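Local structure of carbonic anhydrase (Sordaria macrospora, 4O1K) at residues Lys146-Asp149 against Ala150-Asp153. The protein catalyses the reversible hydration of carbon dioxide to bicarbonate as a tetrameric, zinc-dependent beta-carbonic anhydrase. Residues are numbered along the deposited sequence; the frame is centred on the assembly and turned at random.
Sequences KELD and AIAD
The side chains of Leu-148 and Ile-151 run alongside each other in the same direction, their methyls CD2 and CD1 4.2 Å apart. In Ile-151 the ethyl arm runs beside the backbone N, with CG1 anti to the carbonyl carbon (chi1 -55°), which carries it back over the last turn of the helix. There CG1 sits 3.5 Å from Glu-147 O. CB of the same residue comes to 3.4 Å from Leu-148 O. That second carbonyl also accepts the N-H of Ile-151, at 3.1 Å from N to O; the donor stands well above the carbonyl plane, 59° out of it, and the bond is bent. Before it, Ala-150 N is shared weakly between Lys-146 O and Glu-147 O, at 3.3 and 3.4 Å, so toward the C-terminal end of the short helix weak i-to-i+4 and i-to-i+3 bonds are followed by the i-to-i+3 bond of Ile-151. Residues 151-153 link this short helix to the long helix 154-174, where Asp-153 takes the N-cap and its OD2 accepts the N-H of Ala-156. Both aliphatic side chains face that second helix, Leu-148 resting on Arg-160 and Leu-164, Ile-151 on Ala-156 and Arg-160. Cutting Ile-151 back to an alanine would probably cost Leu-148 CD2 its contact with the CD1 methyl, Glu-147 O its contact with CG1, and Arg-160 part of the side chain resting on it. Glu-147 turns its carboxylate to Arg-160 in a salt bridge through OE2, whereas Asp-149 is directed elsewhere, its OD1 hydrogen-bonded to the hydroxyl of Tyr-141 in the preceding helix.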
ATOM      1  N   LYS A 146     -16.070 -18.843  15.813  1.00 39.96           N
ATOM      2  CA  LYS A 146     -16.842 -19.650  16.751  1.00 50.12           C
ATOM      3  C   LYS A 146     -17.800 -18.788  17.563  1.00 51.15           C
ATOM      4  O   LYS A 146     -18.976 -19.127  17.697  1.00 55.81           O
ATOM      5  CB  LYS A 146     -15.904 -20.364  17.713  1.00 52.98           C
ATOM      6  CG  LYS A 146     -15.362 -21.682  17.232  1.00 61.47           C
ATOM      7  CD  LYS A 146     -14.561 -22.290  18.376  1.00 67.85           C
ATOM      8  CE  LYS A 146     -14.369 -23.783  18.222  1.00 73.07           C
ATOM      9  NZ  LYS A 146     -14.025 -24.391  19.553  1.00 75.98           N
ATOM     10  N   GLU A 147     -17.287 -17.688  18.111  1.00 48.95           N
ATOM     11  CA  GLU A 147     -18.103 -16.799  18.945  1.00 47.58           C
ATOM     12  C   GLU A 147     -19.185 -16.137  18.100  1.00 46.27           C
ATOM     13  O   GLU A 147     -20.345 -16.064  18.510  1.00 46.66           O
ATOM     14  CB  GLU A 147     -17.239 -15.723  19.620  1.00 47.91           C
ATOM     15  CG  GLU A 147     -18.058 -14.596  20.249  1.00 50.27           C
ATOM     16  CD  GLU A 147     -17.196 -13.499  20.874  1.00 52.72           C
ATOM     17  OE1 GLU A 147     -15.948 -13.585  20.808  1.00 54.35           O
ATOM     18  OE2 GLU A 147     -17.776 -12.543  21.423  1.00 49.33           O
ATOM     19  N   LEU A 148     -18.801 -15.671  16.914  1.00 41.20           N
ATOM     20  CA  LEU A 148     -19.724 -14.926  16.067  1.00 42.27           C
ATOM     21  C   LEU A 148     -20.850 -15.802  15.518  1.00 43.71           C
ATOM     22  O   LEU A 148     -22.025 -15.418  15.589  1.00 47.85           O
ATOM     23  CB  LEU A 148     -18.976 -14.200  14.950  1.00 40.56           C
ATOM     24  CG  LEU A 148     -18.208 -12.950  15.416  1.00 39.92           C
ATOM     25  CD1 LEU A 148     -17.247 -12.383  14.344  1.00 39.83           C
ATOM     26  CD2 LEU A 148     -19.200 -11.875  15.881  1.00 36.02           C
ATOM     27  N   ASP A 149     -20.494 -16.971  14.989  1.00 44.78           N
ATOM     28  CA  ASP A 149     -21.476 -17.897  14.445  1.00 49.54           C
ATOM     29  C   ASP A 149     -22.476 -18.345  15.495  1.00 50.25           C
ATOM     30  O   ASP A 149     -23.605 -18.670  15.167  1.00 55.96           O
ATOM     31  CB  ASP A 149     -20.785 -19.135  13.871  1.00 54.51           C
ATOM     32  CG  ASP A 149     -20.188 -18.896  12.492  1.00 57.82           C
ATOM     33  OD1 ASP A 149     -20.577 -17.904  11.829  1.00 56.86           O
ATOM     34  OD2 ASP A 149     -19.342 -19.723  12.073  1.00 58.21           O
ATOM     35  N   ALA A 150     -22.059 -18.369  16.756  1.00 53.56           N
ATOM     36  CA  ALA A 150     -22.947 -18.794  17.849  1.00 56.43           C
ATOM     37  C   ALA A 150     -24.107 -17.818  18.079  1.00 57.79           C
ATOM     38  O   ALA A 150     -25.181 -18.213  18.534  1.00 63.08           O
ATOM     39  CB  ALA A 150     -22.148 -18.972  19.136  1.00 58.17           C
ATOM     40  N   ILE A 151     -23.866 -16.539  17.797  1.00 55.45           N
ATOM     41  CA  ILE A 151     -24.878 -15.496  17.924  1.00 55.58           C
ATOM     42  C   ILE A 151     -25.958 -15.645  16.854  1.00 58.64           C
ATOM     43  O   ILE A 151     -25.718 -15.396  15.672  1.00 56.57           O
ATOM     44  CB  ILE A 151     -24.243 -14.093  17.836  1.00 49.56           C
ATOM     45  CG1 ILE A 151     -23.134 -13.944  18.887  1.00 46.42           C
ATOM     46  CG2 ILE A 151     -25.303 -12.993  18.031  1.00 49.22           C
ATOM     47  CD1 ILE A 151     -22.203 -12.734  18.670  1.00 45.20           C
ATOM     48  N   ALA A 152     -27.155 -16.037  17.283  1.00 62.14           N
ATOM     49  CA  ALA A 152     -28.261 -16.283  16.362  1.00 64.34           C
ATOM     50  C   ALA A 152     -28.708 -15.038  15.588  1.00 64.92           C
ATOM     51  O   ALA A 152     -28.759 -15.058  14.354  1.00 67.20           O
ATOM     52  CB  ALA A 152     -29.441 -16.896  17.106  1.00 63.35           C
ATOM     53  N   ASP A 153     -29.051 -13.974  16.309  1.00 62.02           N
ATOM     54  CA  ASP A 153     -29.538 -12.757  15.666  1.00 62.70           C
ATOM     55  C   ASP A 153     -28.443 -12.126  14.837  1.00 59.55           C
ATOM     56  O   ASP A 153     -27.305 -11.979  15.295  1.00 55.67           O
ATOM     57  CB  ASP A 153     -30.068 -11.744  16.687  1.00 67.00           C
ATOM     58  CG  ASP A 153     -30.559 -10.452  16.032  1.00 74.06           C
ATOM     59  OD1 ASP A 153     -31.216 -10.522  14.967  1.00 77.37           O
ATOM     60  OD2 ASP A 153     -30.285  -9.363  16.579  1.00 76.12           O
TER